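Hypothetical protein HI1011 (Haemophilus influenzae, PDB 1YZY) catalyses the ATP-dependent phosphorylation of 3-oxo-tetronate to 3-oxo-tetronate 4-phosphate, as a member of the four-carbon acid sugar kinase family. Local coordinates at residues Ile372-Lys384 against Phe399-Phe412. Numbering follows the deposited sequence.
Sequences IGKQIAPGVPWLK and FGKEDFFEYAQGMF
With CG1 of I376 beside the backbone N (chi1 -63°) and CG2 anti to it, CG2 points at helix 404-410; M411, its CG between N and the carbonyl carbon, bends at chi3 (79°) and carries its methyl back to the isoleucine, CE lying 3.6 Å from I376 CA. The two side chains cross at roughly a right angle. I376 CG2 also presses on the F404 ring, 3.4 Å from CE1, and on A408, whereas CD1 lies over one face of the W382 indole, offset toward its rim. I376 thus fills the angle between helix 404-410 and the tryptophan. W382 turns its indole edge to the main chain of that helix at A408: NE1 donates to A408 O at 3.3 Å, with the acceptor practically in the ring plane but an N-H...O angle of 138°. M411 SD sits at the same edge, 4.8 Å from the centroid of the W382 five-membered ring, a Met-aromatic contact. V380 divides its methyls, CG1 against F404 CZ (3.8 Å) and CG2 against F399 CB (3.6 Å). The type II turn A377-V380 places P378 O and G379 O beside the F399 side chain, and a water joins P378 O to G400 N. I376 and A377, both facing V380, form a classic beta bulge in the hairpin of strands 369-375 and 380-385. F405, pointing away from 372-384, packs on Q262 and V263, so helix 404-410 lies between helix 257-266 and the hairpin. Both segments belong to the nucleotide-binding C-terminal domain; the F399 side chain comes within about 6 Å of G397, a probable ATP-binding residue, consistent with a turn near the nucleotide site. Cohesion is probably mainly hydrophobic, the indole N-H finding a bent, rather long bond to A408 O.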
# COMPACT_ATOMS: atom_id res chain seq x y z
N ILE A 372 -5.22 -0.64 -9.37
CA ILE A 372 -6.05 -0.64 -8.17
C ILE A 372 -7.51 -0.30 -8.46
O ILE A 372 -7.82 0.69 -9.15
CB ILE A 372 -5.45 0.38 -7.18
CG1 ILE A 372 -3.92 0.27 -7.15
CG2 ILE A 372 -6.02 0.15 -5.78
CD1 ILE A 372 -3.40 -0.89 -6.33
N GLY A 373 -8.41 -1.15 -7.94
CA GLY A 373 -9.83 -0.98 -8.16
C GLY A 373 -10.67 -0.73 -6.93
O GLY A 373 -10.15 -0.38 -5.86
N LYS A 374 -11.97 -0.95 -7.07
CA LYS A 374 -12.94 -0.72 -6.00
C LYS A 374 -12.62 -1.37 -4.66
O LYS A 374 -12.24 -2.53 -4.59
CB LYS A 374 -14.34 -1.11 -6.46
CG LYS A 374 -15.45 -0.33 -5.79
CD LYS A 374 -16.66 -0.32 -6.70
CE LYS A 374 -17.86 0.28 -6.03
NZ LYS A 374 -19.05 0.11 -6.90
N GLN A 375 -12.81 -0.59 -3.60
CA GLN A 375 -12.55 -1.03 -2.25
C GLN A 375 -13.62 -1.98 -1.70
O GLN A 375 -14.78 -1.61 -1.56
CB GLN A 375 -12.41 0.19 -1.34
CG GLN A 375 -12.07 -0.11 0.12
CD GLN A 375 -11.75 1.14 0.93
OE1 GLN A 375 -10.72 1.78 0.74
NE2 GLN A 375 -12.64 1.49 1.84
N ILE A 376 -13.21 -3.22 -1.43
CA ILE A 376 -14.09 -4.24 -0.88
C ILE A 376 -14.26 -3.94 0.60
O ILE A 376 -15.35 -4.05 1.16
CB ILE A 376 -13.48 -5.65 -1.04
CG1 ILE A 376 -13.32 -6.00 -2.52
CG2 ILE A 376 -14.34 -6.69 -0.35
CD1 ILE A 376 -12.54 -7.26 -2.74
N ALA A 377 -13.14 -3.62 1.24
CA ALA A 377 -13.10 -3.28 2.65
C ALA A 377 -11.86 -2.40 2.84
O ALA A 377 -10.99 -2.36 1.96
CB ALA A 377 -12.98 -4.56 3.50
N PRO A 378 -11.79 -1.64 3.95
CA PRO A 378 -10.61 -0.79 4.14
C PRO A 378 -9.36 -1.66 4.11
O PRO A 378 -9.22 -2.59 4.91
CB PRO A 378 -10.84 -0.18 5.53
CG PRO A 378 -12.33 -0.13 5.64
CD PRO A 378 -12.73 -1.49 5.08
N GLY A 379 -8.47 -1.35 3.17
CA GLY A 379 -7.23 -2.10 3.04
C GLY A 379 -7.32 -3.27 2.07
O GLY A 379 -6.32 -3.93 1.80
N VAL A 380 -8.51 -3.54 1.54
CA VAL A 380 -8.70 -4.64 0.60
C VAL A 380 -9.37 -4.22 -0.71
O VAL A 380 -10.58 -4.37 -0.88
CB VAL A 380 -9.52 -5.79 1.22
CG1 VAL A 380 -9.39 -7.05 0.37
CG2 VAL A 380 -9.08 -6.08 2.64
N PRO A 381 -8.61 -3.61 -1.64
CA PRO A 381 -9.22 -3.22 -2.91
C PRO A 381 -9.19 -4.38 -3.92
O PRO A 381 -8.55 -5.41 -3.69
CB PRO A 381 -8.31 -2.07 -3.36
CG PRO A 381 -6.97 -2.51 -2.87
CD PRO A 381 -7.27 -2.99 -1.47
N TRP A 382 -9.95 -4.24 -5.01
CA TRP A 382 -9.95 -5.24 -6.05
C TRP A 382 -8.74 -4.91 -6.91
O TRP A 382 -8.44 -3.73 -7.13
CB TRP A 382 -11.23 -5.18 -6.89
CG TRP A 382 -12.23 -6.21 -6.51
CD1 TRP A 382 -13.47 -6.00 -5.98
CD2 TRP A 382 -12.04 -7.64 -6.55
NE1 TRP A 382 -14.08 -7.21 -5.69
CE2 TRP A 382 -13.22 -8.23 -6.03
CE3 TRP A 382 -11.00 -8.47 -6.99
CZ2 TRP A 382 -13.38 -9.62 -5.93
CZ3 TRP A 382 -11.16 -9.85 -6.88
CH2 TRP A 382 -12.34 -10.41 -6.35
N LEU A 383 -8.04 -5.93 -7.39
CA LEU A 383 -6.85 -5.73 -8.21
C LEU A 383 -6.98 -6.41 -9.57
O LEU A 383 -7.89 -7.20 -9.80
CB LEU A 383 -5.63 -6.31 -7.49
CG LEU A 383 -5.26 -5.92 -6.06
CD1 LEU A 383 -4.16 -6.86 -5.53
CD2 LEU A 383 -4.78 -4.48 -6.02
N LYS A 384 -6.12 -6.03 -10.49
CA LYS A 384 -6.07 -6.66 -11.79
C LYS A 384 -4.64 -6.56 -12.23
O LYS A 384 -4.05 -5.48 -12.22
CB LYS A 384 -6.96 -6.01 -12.83
CG LYS A 384 -7.06 -6.89 -14.09
CD LYS A 384 -7.76 -6.22 -15.25
CE LYS A 384 -6.83 -5.31 -16.04
NZ LYS A 384 -5.67 -6.06 -16.63
N PHE A 399 -8.05 -7.52 8.20
CA PHE A 399 -9.03 -6.73 7.46
C PHE A 399 -10.34 -7.44 7.16
O PHE A 399 -10.46 -8.65 7.32
CB PHE A 399 -8.41 -6.22 6.15
CG PHE A 399 -7.07 -5.56 6.32
CD1 PHE A 399 -6.65 -5.09 7.57
CD2 PHE A 399 -6.22 -5.41 5.24
CE1 PHE A 399 -5.41 -4.48 7.72
CE2 PHE A 399 -4.97 -4.81 5.38
CZ PHE A 399 -4.57 -4.35 6.63
N GLY A 400 -11.32 -6.66 6.71
CA GLY A 400 -12.63 -7.19 6.36
C GLY A 400 -13.57 -7.53 7.50
O GLY A 400 -13.15 -7.82 8.62
N LYS A 401 -14.87 -7.40 7.24
CA LYS A 401 -15.88 -7.74 8.23
C LYS A 401 -16.13 -9.24 8.13
O LYS A 401 -15.58 -9.90 7.26
CB LYS A 401 -17.18 -6.97 7.97
CG LYS A 401 -17.10 -5.46 8.20
CD LYS A 401 -18.40 -4.73 7.86
CE LYS A 401 -18.63 -4.57 6.34
NZ LYS A 401 -18.88 -5.85 5.60
N GLU A 402 -17.00 -9.77 8.99
CA GLU A 402 -17.29 -11.20 9.00
C GLU A 402 -17.70 -11.80 7.65
O GLU A 402 -17.26 -12.89 7.30
CB GLU A 402 -18.40 -11.50 10.01
CG GLU A 402 -18.03 -11.20 11.44
CD GLU A 402 -19.22 -11.37 12.36
OE1 GLU A 402 -19.78 -10.35 12.80
OE2 GLU A 402 -19.59 -12.54 12.64
N ASP A 403 -18.57 -11.10 6.94
CA ASP A 403 -19.05 -11.58 5.65
C ASP A 403 -18.15 -11.21 4.47
O ASP A 403 -18.62 -11.10 3.34
CB ASP A 403 -20.47 -11.05 5.40
CG ASP A 403 -20.51 -9.55 5.12
OD1 ASP A 403 -21.45 -9.12 4.41
OD2 ASP A 403 -19.63 -8.80 5.58
N PHE A 404 -16.85 -11.05 4.72
CA PHE A 404 -15.92 -10.68 3.67
C PHE A 404 -15.92 -11.53 2.39
O PHE A 404 -16.02 -10.98 1.29
CB PHE A 404 -14.49 -10.59 4.20
CG PHE A 404 -13.47 -10.35 3.13
CD1 PHE A 404 -13.38 -9.11 2.50
CD2 PHE A 404 -12.66 -11.39 2.67
CE1 PHE A 404 -12.51 -8.91 1.43
CE2 PHE A 404 -11.78 -11.19 1.60
CZ PHE A 404 -11.71 -9.95 0.98
N PHE A 405 -15.77 -12.84 2.51
CA PHE A 405 -15.72 -13.68 1.30
C PHE A 405 -16.87 -13.54 0.33
O PHE A 405 -16.64 -13.31 -0.86
CB PHE A 405 -15.47 -15.14 1.64
CG PHE A 405 -14.12 -15.38 2.25
CD1 PHE A 405 -12.99 -14.83 1.67
CD2 PHE A 405 -13.99 -16.11 3.42
CE1 PHE A 405 -11.74 -14.99 2.25
CE2 PHE A 405 -12.75 -16.28 4.02
CZ PHE A 405 -11.62 -15.71 3.43
N GLU A 406 -18.11 -13.65 0.82
CA GLU A 406 -19.27 -13.51 -0.06
C GLU A 406 -19.44 -12.06 -0.53
O GLU A 406 -19.82 -11.82 -1.69
CB GLU A 406 -20.55 -14.03 0.59
CG GLU A 406 -20.99 -13.32 1.85
CD GLU A 406 -22.37 -13.78 2.31
OE1 GLU A 406 -23.36 -13.54 1.57
OE2 GLU A 406 -22.47 -14.38 3.40
N TYR A 407 -19.15 -11.11 0.35
CA TYR A 407 -19.26 -9.69 0.02
C TYR A 407 -18.36 -9.30 -1.15
O TYR A 407 -18.79 -8.60 -2.07
CB TYR A 407 -18.95 -8.80 1.23
CG TYR A 407 -19.16 -7.34 0.93
CD1 TYR A 407 -20.42 -6.86 0.55
CD2 TYR A 407 -18.10 -6.44 0.96
CE1 TYR A 407 -20.62 -5.54 0.19
CE2 TYR A 407 -18.29 -5.09 0.60
CZ TYR A 407 -19.55 -4.65 0.22
OH TYR A 407 -19.75 -3.34 -0.16
N ALA A 408 -17.09 -9.71 -1.07
CA ALA A 408 -16.12 -9.43 -2.11
C ALA A 408 -16.68 -9.83 -3.48
O ALA A 408 -16.41 -9.17 -4.49
CB ALA A 408 -14.84 -10.20 -1.84
N GLN A 409 -17.45 -10.91 -3.51
CA GLN A 409 -18.06 -11.41 -4.73
C GLN A 409 -19.38 -10.72 -5.06
O GLN A 409 -19.70 -10.47 -6.22
CB GLN A 409 -18.31 -12.91 -4.61
CG GLN A 409 -17.07 -13.69 -4.24
CD GLN A 409 -17.32 -15.17 -4.17
OE1 GLN A 409 -17.12 -15.79 -3.14
NE2 GLN A 409 -17.75 -15.75 -5.29
N GLY A 410 -20.16 -10.44 -4.02
CA GLY A 410 -21.44 -9.78 -4.21
C GLY A 410 -21.41 -8.51 -5.02
O GLY A 410 -22.34 -8.26 -5.79
N MET A 411 -20.37 -7.69 -4.88
CA MET A 411 -20.31 -6.44 -5.62
C MET A 411 -20.16 -6.52 -7.14
O MET A 411 -20.56 -5.59 -7.84
CB MET A 411 -19.27 -5.48 -5.02
CG MET A 411 -17.83 -5.97 -5.02
SD MET A 411 -16.77 -4.78 -4.17
CE MET A 411 -17.14 -5.21 -2.46
N PHE A 412 -19.58 -7.60 -7.66
CA PHE A 412 -19.45 -7.71 -9.11
C PHE A 412 -20.42 -8.71 -9.75
O PHE A 412 -20.23 -9.14 -10.89
CB PHE A 412 -17.99 -7.98 -9.54
CG PHE A 412 -17.48 -9.36 -9.25
CD1 PHE A 412 -17.02 -9.70 -7.98
CD2 PHE A 412 -17.42 -10.32 -10.25
CE1 PHE A 412 -16.50 -10.96 -7.72
CE2 PHE A 412 -16.90 -11.59 -10.01
CZ PHE A 412 -16.44 -11.91 -8.74
O HOH W 1 -10.78 -3.79 6.93